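Local coordinates for thioredoxin reductase (Streptococcus pyogenes, PDB 5UWY), which probably uses NADPH and its bound FAD to reduce the active-site disulfide of thioredoxin, at residues Arg115-Val119 with Pro120-Tyr124; Ala159-Leu162 with Thr163-Lys167; Phe189-Asp192 with Lys193-Phe196; Ile259-Asp262 with His263-Ser267. All blocks are in the same frame, centred on the assembly; numbering follows the deposited sequence.

Contact 1: Arg115-Val119 with Pro120-Tyr124; sequences RVLGV and PGEEY
The carboxylate of E122 reaches back along the chain to the backbone N-H groups of L117 and G118. L117 N meets OE2 of E122 at 3.0 Å on that oxygen's syn lone pair, the side facing OE1, with an N-H...O angle of 152°. A weak second bond runs from L117 N to E122 OE1 at 3.2 Å, and a longer weak one from G118 N to E122 OE2. V116 crosses the end of E122 obliquely and brings its CB to within 3.3 Å of E122 OE2, while CB of L117 lies beside E122 OE1. Beyond CG the E122 chain is extended (chi2 -172°), enough to reach back across the loop. This loop joins strands 112-114 and 130-131 in the pyridine nucleotide-disulphide oxidoreductase fold, with the side chain of V116 about 9 Å from a bound FAD. E122 is buried, its side chain also touched by Y132, I235 and I205. E122 N donates to V119 O at 3.2 Å from above the carbonyl plane, closing a type II beta turn with P120 and G121 at its corners. CG1 of V119, anti to its own N (chi1 157°), packs against P120 CD at 3.6 Å.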
# COMPACT_ATOMS: atom_id res chain seq x y z
N ARG A 115 20.16 -7.88 -9.32
CA ARG A 115 21.37 -8.41 -9.94
C ARG A 115 22.57 -8.10 -9.06
O ARG A 115 22.59 -7.11 -8.32
CB ARG A 115 21.57 -7.83 -11.34
CG ARG A 115 20.50 -8.27 -12.34
CD ARG A 115 20.62 -7.55 -13.68
NE ARG A 115 21.45 -8.28 -14.63
CZ ARG A 115 22.66 -7.90 -15.02
NH1 ARG A 115 23.18 -6.77 -14.54
NH2 ARG A 115 23.35 -8.64 -15.88
N VAL A 116 23.58 -8.96 -9.11
CA VAL A 116 24.73 -8.87 -8.22
C VAL A 116 25.98 -8.58 -9.04
O VAL A 116 25.96 -8.57 -10.27
CB VAL A 116 24.91 -10.14 -7.37
CG1 VAL A 116 23.69 -10.37 -6.49
CG2 VAL A 116 25.15 -11.34 -8.27
N LEU A 117 27.08 -8.33 -8.33
CA LEU A 117 28.33 -7.92 -8.95
C LEU A 117 29.30 -9.07 -9.18
O LEU A 117 30.16 -8.97 -10.06
CB LEU A 117 29.02 -6.85 -8.10
CG LEU A 117 29.63 -5.64 -8.80
CD1 LEU A 117 28.81 -5.24 -10.01
CD2 LEU A 117 29.72 -4.48 -7.82
N GLY A 118 29.19 -10.15 -8.41
CA GLY A 118 30.12 -11.25 -8.51
C GLY A 118 31.41 -11.04 -7.74
O GLY A 118 32.46 -11.52 -8.18
N VAL A 119 31.35 -10.37 -6.60
CA VAL A 119 32.54 -9.97 -5.86
C VAL A 119 32.56 -10.71 -4.52
O VAL A 119 31.52 -10.82 -3.86
CB VAL A 119 32.58 -8.44 -5.66
CG1 VAL A 119 33.43 -8.06 -4.47
CG2 VAL A 119 33.07 -7.76 -6.93
N PRO A 120 33.70 -11.25 -4.10
CA PRO A 120 33.76 -11.91 -2.79
C PRO A 120 33.61 -10.89 -1.67
O PRO A 120 34.31 -9.88 -1.63
CB PRO A 120 35.14 -12.57 -2.77
CG PRO A 120 35.95 -11.74 -3.71
CD PRO A 120 35.00 -11.29 -4.79
N GLY A 121 32.68 -11.17 -0.75
CA GLY A 121 32.36 -10.27 0.33
C GLY A 121 31.08 -9.48 0.13
O GLY A 121 30.52 -8.98 1.11
N GLU A 122 30.60 -9.36 -1.11
CA GLU A 122 29.33 -8.68 -1.35
C GLU A 122 28.16 -9.52 -0.84
O GLU A 122 27.25 -9.00 -0.19
CB GLU A 122 29.18 -8.37 -2.84
CG GLU A 122 27.76 -8.51 -3.35
CD GLU A 122 27.66 -8.38 -4.85
OE1 GLU A 122 27.70 -7.24 -5.35
OE2 GLU A 122 27.54 -9.42 -5.54
N GLU A 123 28.16 -10.82 -1.15
CA GLU A 123 27.20 -11.72 -0.53
C GLU A 123 27.27 -11.62 0.98
O GLU A 123 26.24 -11.50 1.66
CB GLU A 123 27.44 -13.16 -0.99
CG GLU A 123 26.35 -14.18 -0.61
CD GLU A 123 26.44 -14.67 0.83
OE1 GLU A 123 25.47 -15.30 1.30
OE2 GLU A 123 27.49 -14.46 1.47
N TYR A 124 28.49 -11.64 1.52
CA TYR A 124 28.67 -11.74 2.96
C TYR A 124 28.07 -10.54 3.69
O TYR A 124 27.26 -10.70 4.61
CB TYR A 124 30.15 -11.89 3.27
CG TYR A 124 30.43 -12.39 4.65
CD1 TYR A 124 30.28 -13.74 4.96
CD2 TYR A 124 30.85 -11.53 5.65
CE1 TYR A 124 30.54 -14.21 6.23
CE2 TYR A 124 31.11 -11.99 6.92
CZ TYR A 124 30.95 -13.32 7.20
OH TYR A 124 31.21 -13.76 8.47

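Contact 2: Ala159-Leu162 with Thr163-Lys167; sequences AIYL and TQFAK
A helix C-terminal end meets the loop that follows it here: the last turn of helix 153-162, residues A159-L162, bonds to T163-K167 on the way into strand 168-172. Strand 145-149, this helix and strand 168-172 form a beta-alpha-beta unit of a Rossmann-type domain, probably the NADPH-binding one as in relatives. T163 N donates to A159 O at 3.0 Å, an i to i+4 bond, while Q164 N turns instead to Y161 O, three residues back. L162 O then accepts twice: F165 N (i+3) approaches it from above the carbonyl plane at 3.1 Å, whereas A166 N (i+4), at the same distance, comes in nearly along the C=O axis with an N-H...O angle of 177°. Two bonds thus grip one carbonyl where the chain leaves the helix. T163 lays its CG2 against A159 O.

Beside these bonds the rings of Y161 and F165 form an offset edge-to-face pair, centroids 5.6 Å apart and planes at 76°. The edge of F165 is directed at the face of Y161, with F165 CE2 3.8 Å from Y161 CE2 and F165 CZ near Y161 OH. CG of Y161 is anti to its backbone N (chi1 172°), which carries the ring toward F165. CB of Q164 covers one face of the F165 ring, over its centre.

Y161 also meets Y300 of the second subunit edge-to-face. Helix 134-137 touches Y161 and L162, and on the sheet side A159 and L162 pack on V148 and V169 of strands 145-149 and 168-172.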
# COMPACT_ATOMS: atom_id res chain seq x y z
N ALA A 159 23.18 8.04 -5.97
CA ALA A 159 24.28 8.66 -5.24
C ALA A 159 23.87 10.01 -4.68
O ALA A 159 24.06 10.28 -3.48
CB ALA A 159 25.50 8.79 -6.15
N ILE A 160 23.32 10.89 -5.52
CA ILE A 160 22.96 12.20 -4.98
C ILE A 160 21.79 12.10 -4.02
O ILE A 160 21.64 12.94 -3.12
CB ILE A 160 22.69 13.23 -6.10
CG1 ILE A 160 22.00 12.57 -7.29
CG2 ILE A 160 24.00 13.89 -6.54
CD1 ILE A 160 21.64 13.55 -8.39
N TYR A 161 20.96 11.06 -4.14
CA TYR A 161 20.00 10.79 -3.08
C TYR A 161 20.72 10.41 -1.79
O TYR A 161 20.30 10.80 -0.69
CB TYR A 161 19.02 9.70 -3.49
CG TYR A 161 18.11 9.24 -2.36
CD1 TYR A 161 17.00 10.00 -1.98
CD2 TYR A 161 18.36 8.06 -1.68
CE1 TYR A 161 16.17 9.59 -0.95
CE2 TYR A 161 17.54 7.65 -0.64
CZ TYR A 161 16.45 8.41 -0.28
OH TYR A 161 15.63 7.99 0.74
N LEU A 162 21.80 9.64 -1.91
CA LEU A 162 22.57 9.26 -0.74
C LEU A 162 23.29 10.44 -0.10
O LEU A 162 23.65 10.36 1.09
CB LEU A 162 23.58 8.16 -1.10
CG LEU A 162 22.96 6.77 -1.22
CD1 LEU A 162 24.01 5.73 -1.57
CD2 LEU A 162 22.25 6.40 0.07
N THR A 163 23.52 11.53 -0.84
CA THR A 163 24.10 12.72 -0.23
C THR A 163 23.23 13.30 0.88
O THR A 163 23.71 14.11 1.68
CB THR A 163 24.37 13.80 -1.28
OG1 THR A 163 23.13 14.23 -1.85
CG2 THR A 163 25.27 13.27 -2.37
N GLN A 164 21.95 12.90 0.95
CA GLN A 164 21.06 13.40 1.98
C GLN A 164 21.37 12.83 3.36
O GLN A 164 20.80 13.32 4.35
CB GLN A 164 19.60 13.08 1.62
CG GLN A 164 19.14 13.73 0.33
CD GLN A 164 18.50 15.08 0.57
OE1 GLN A 164 17.39 15.18 1.10
NE2 GLN A 164 19.19 16.14 0.17
N PHE A 165 22.23 11.83 3.46
CA PHE A 165 22.62 11.26 4.74
C PHE A 165 24.13 11.21 4.93
O PHE A 165 24.61 11.53 6.02
CB PHE A 165 22.05 9.84 4.90
CG PHE A 165 20.68 9.66 4.33
CD1 PHE A 165 19.56 9.97 5.09
CD2 PHE A 165 20.49 9.18 3.05
CE1 PHE A 165 18.29 9.81 4.57
CE2 PHE A 165 19.22 9.01 2.53
CZ PHE A 165 18.12 9.33 3.29
N ALA A 166 24.88 10.81 3.91
CA ALA A 166 26.30 10.57 4.05
C ALA A 166 27.09 11.88 4.04
O ALA A 166 26.62 12.91 3.56
CB ALA A 166 26.80 9.66 2.93
N LYS A 167 28.30 11.81 4.60
CA LYS A 167 29.22 12.94 4.52
C LYS A 167 29.89 13.03 3.15
O LYS A 167 30.16 14.13 2.67
CB LYS A 167 30.28 12.84 5.62

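Contact 3: Phe189-Asp192 with Lys193-Phe196; sequences FAND and KVDF
F189 and F196 meet as an offset edge-to-face pair where helix 182-190 hands over to strand 194-197, the closing half of a beta-alpha-beta unit that begins with strand 168-172. The edge of F189 is turned toward the face of F196, the planes standing at 86° and the centroids 5.7 Å apart. CD1 of F189 makes the nearest approach, 3.6 Å from CE1 of F196, and F189 CE1 follows at 3.9 Å. Both side chains keep CG anti to the carbonyl carbon, and they cross each other at about a right angle.

W198 flanks the pair, its ring meeting that of F196 while F189 also touches it, and L178 packs on F189. On the sheet side the parallel strands set the position of F196: D195 bonds through its backbone to V169 and V171, and F196 rests on V171. V194 is buried against V169 and brings CG1 to 3.7 Å from the carbonyl O of N191, across the turn that joins helix and strand.

That turn starts at N191, the first residue to leave helical geometry. Its CG is anti to the backbone N, which brings OD1 to K193 N. There OD1 of N191 takes a weak hydrogen bond from K193 N, bent to an N-H...O angle of 128°, and also lies 3.3 Å from K193 CB.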
# COMPACT_ATOMS: atom_id res chain seq x y z
N PHE A 189 28.30 16.48 -10.64
CA PHE A 189 29.51 17.28 -10.56
C PHE A 189 29.30 18.54 -9.73
O PHE A 189 30.25 19.05 -9.13
CB PHE A 189 30.00 17.65 -11.97
CG PHE A 189 30.16 16.47 -12.89
CD1 PHE A 189 30.68 15.27 -12.43
CD2 PHE A 189 29.80 16.57 -14.23
CE1 PHE A 189 30.83 14.19 -13.29
CE2 PHE A 189 29.94 15.50 -15.09
CZ PHE A 189 30.46 14.31 -14.61
N ALA A 190 28.06 19.04 -9.67
CA ALA A 190 27.78 20.25 -8.91
C ALA A 190 27.71 20.00 -7.41
O ALA A 190 28.04 20.90 -6.63
CB ALA A 190 26.47 20.88 -9.40
N ASN A 191 27.28 18.81 -6.99
CA ASN A 191 27.16 18.53 -5.57
C ASN A 191 28.54 18.34 -4.95
O ASN A 191 29.40 17.65 -5.51
CB ASN A 191 26.29 17.29 -5.35
CG ASN A 191 26.18 16.89 -3.88
OD1 ASN A 191 27.16 16.50 -3.24
ND2 ASN A 191 24.97 16.99 -3.34
N ASP A 192 28.75 18.95 -3.78
CA ASP A 192 30.06 18.89 -3.14
C ASP A 192 30.37 17.50 -2.61
O ASP A 192 31.52 17.04 -2.68
CB ASP A 192 30.13 19.91 -2.00
CG ASP A 192 29.75 21.31 -2.43
OD1 ASP A 192 29.67 21.55 -3.65
OD2 ASP A 192 29.52 22.16 -1.54
N LYS A 193 29.36 16.81 -2.07
CA LYS A 193 29.58 15.59 -1.31
C LYS A 193 29.79 14.36 -2.18
O LYS A 193 29.91 13.25 -1.64
CB LYS A 193 28.39 15.34 -0.37
CG LYS A 193 27.98 16.56 0.44
CD LYS A 193 27.55 16.16 1.84
CE LYS A 193 26.20 16.76 2.20
NZ LYS A 193 25.77 16.36 3.57
N VAL A 194 29.85 14.50 -3.50
CA VAL A 194 30.05 13.37 -4.38
C VAL A 194 31.34 13.59 -5.17
O VAL A 194 31.58 14.68 -5.70
CB VAL A 194 28.82 13.13 -5.29
CG1 VAL A 194 28.80 14.08 -6.45
CG2 VAL A 194 28.76 11.68 -5.76
N ASP A 195 32.20 12.57 -5.17
CA ASP A 195 33.34 12.46 -6.06
C ASP A 195 33.36 11.05 -6.64
O ASP A 195 32.63 10.16 -6.20
CB ASP A 195 34.67 12.78 -5.37
CG ASP A 195 34.83 12.10 -4.02
OD1 ASP A 195 33.84 12.08 -3.25
OD2 ASP A 195 35.93 11.59 -3.73
N PHE A 196 34.20 10.85 -7.65
CA PHE A 196 34.15 9.65 -8.47
C PHE A 196 35.55 9.12 -8.74
O PHE A 196 36.54 9.87 -8.75
CB PHE A 196 33.40 9.91 -9.80
CG PHE A 196 32.23 10.86 -9.67
CD1 PHE A 196 32.40 12.23 -9.72
CD2 PHE A 196 30.95 10.37 -9.44
CE1 PHE A 196 31.31 13.09 -9.58
CE2 PHE A 196 29.86 11.23 -9.30
CZ PHE A 196 30.04 12.58 -9.37

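Contact 4: Ile259-Asp262 with His263-Ser267; sequences ITDD and HMRTS. With PO4 (phosphate ion), chain E.
The chain doubles back through a type I beta turn from D261 to M264, closed by M264 N donating to D261 O at 3.2 Å from above the carbonyl plane, and the arms on either side run 160° apart in direction. D261 and R265 carry the side-chain contact. OD2 of D261 forms a salt bridge with R265 NE at 3.1 Å, its hydrogen bond weak because the N-H...O angle is only 124°; the carboxylate and guanidinium planes are 28° apart. The other oxygen, OD1, accepts a weak bond from R265 N and touches R265 CG. CG of D261 is set between its own N and carbonyl carbon, which keeps the carboxylate near R265 N and NE.

The guanidinium of R265 lies over the ring of H263: NH2 sits 3.8 Å above that ring's plane, over its centre. This turn belongs to the loop between strands 239-241 and 271-273, the latter an outer strand of the parallel sheet in which strand 5-10 also lies. M264, a selenomethionine, is buried against I294 and A295 of helix 285-304, and its CE reaches 3.4 Å from D262 O. T260 packs its CB against the M264 carbonyl carbon at 3.8 Å, while its OG1 bonds to R278.

At the outer end a phosphate ion, probably from the crystallisation liquor, lies at the edge of the H263 ring. H263 NE2 donates to phosphate O4 in a long, weak bond of 3.5 Å, and D262 OD2 is 2.9 Å from phosphate O3. D262 also packs on D262 of the second subunit.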
# COMPACT_ATOMS: atom_id res chain seq x y z
N ILE A 259 2.60 -6.01 -17.12
CA ILE A 259 1.83 -4.79 -17.30
C ILE A 259 0.45 -4.97 -16.66
O ILE A 259 -0.26 -5.93 -16.97
CB ILE A 259 1.69 -4.43 -18.79
CG1 ILE A 259 3.03 -3.96 -19.35
CG2 ILE A 259 0.62 -3.38 -18.99
CD1 ILE A 259 3.36 -4.56 -20.70
N THR A 260 0.09 -4.06 -15.76
CA THR A 260 -1.24 -4.03 -15.17
C THR A 260 -1.76 -2.60 -15.21
O THR A 260 -1.09 -1.68 -15.68
CB THR A 260 -1.24 -4.53 -13.71
OG1 THR A 260 -0.73 -3.50 -12.85
CG2 THR A 260 -0.40 -5.79 -13.56
N ASP A 261 -2.98 -2.42 -14.70
CA ASP A 261 -3.62 -1.12 -14.59
C ASP A 261 -3.85 -0.79 -13.11
O ASP A 261 -3.26 -1.42 -12.22
CB ASP A 261 -4.92 -1.14 -15.39
CG ASP A 261 -5.92 -2.12 -14.83
OD1 ASP A 261 -5.49 -3.22 -14.44
OD2 ASP A 261 -7.13 -1.79 -14.77
N ASP A 262 -4.72 0.19 -12.86
CA ASP A 262 -5.07 0.58 -11.50
C ASP A 262 -5.49 -0.61 -10.65
O ASP A 262 -5.23 -0.64 -9.44
CB ASP A 262 -6.20 1.62 -11.52
CG ASP A 262 -5.69 3.04 -11.46
OD1 ASP A 262 -4.46 3.23 -11.43
OD2 ASP A 262 -6.53 3.96 -11.45
N HIS A 263 -6.15 -1.59 -11.26
CA HIS A 263 -6.80 -2.67 -10.54
C HIS A 263 -5.97 -3.94 -10.48
O HIS A 263 -6.51 -5.00 -10.16
CB HIS A 263 -8.15 -2.98 -11.17
CG HIS A 263 -9.15 -1.88 -10.99
ND1 HIS A 263 -10.42 -2.11 -10.50
CD2 HIS A 263 -9.07 -0.55 -11.22
CE1 HIS A 263 -11.08 -0.97 -10.45
NE2 HIS A 263 -10.28 -0.01 -10.88
N MSE A 264 -4.68 -3.86 -10.80
CA MSE A 264 -3.77 -5.00 -10.69
C MSE A 264 -4.08 -6.07 -11.73
O MSE A 264 -3.47 -7.13 -11.70
CB MSE A 264 -3.85 -5.62 -9.28
CG MSE A 264 -3.17 -4.83 -8.18
SE MSE A 264 -1.55 -3.89 -8.69
CE MSE A 264 -2.20 -2.06 -8.65
N ARG A 265 -5.02 -5.80 -12.63
CA ARG A 265 -5.42 -6.83 -13.58
C ARG A 265 -4.63 -6.72 -14.88
O ARG A 265 -4.23 -5.64 -15.31
CB ARG A 265 -6.93 -6.79 -13.87
CG ARG A 265 -7.47 -5.50 -14.46
CD ARG A 265 -8.92 -5.26 -14.05
NE ARG A 265 -9.40 -3.95 -14.48
CZ ARG A 265 -10.47 -3.34 -13.97
NH1 ARG A 265 -11.18 -3.94 -13.02
NH2 ARG A 265 -10.84 -2.15 -14.42
N THR A 266 -4.42 -7.88 -15.50
CA THR A 266 -3.59 -8.08 -16.67
C THR A 266 -4.46 -8.05 -17.93
O THR A 266 -5.69 -8.11 -17.86
CB THR A 266 -2.83 -9.41 -16.49
OG1 THR A 266 -1.69 -9.19 -15.65
CG2 THR A 266 -2.38 -10.04 -17.77
N SER A 267 -3.81 -7.89 -19.09
CA SER A 267 -4.51 -8.04 -20.37
C SER A 267 -5.26 -9.37 -20.47
O SER A 267 -6.20 -9.47 -21.27
CB SER A 267 -3.53 -7.92 -21.53
OG SER A 267 -2.56 -8.95 -21.48
P PO4 E . -10.32 3.94 -10.63
O1 PO4 E . -10.66 5.36 -10.24
O2 PO4 E . -9.67 3.24 -9.46
O3 PO4 E . -9.38 3.95 -11.81
O4 PO4 E . -11.59 3.21 -11.01

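From the N terminus the four contacts come in series, none nested within or crossing another. Contact 1 closes a turn in the loop from strand 112-114 to strand 130-131. Contact 2 then ends helix 153-162 ahead of strand 168-172, and contact 3 closes the turn from helix 182-190 into strand 194-197, the outermost strand beside 168-172. These two touch: CD of K193 comes to 3.4 Å from K167 O, and N191 packs on T163, joining successive helix-strand connections at one end of this sheet. Contact 4 turns back before strand 271-273 of the other parallel sheet, its centre about 34 Å from that of contact 1. Contacts 2 and 4 both reach the second subunit.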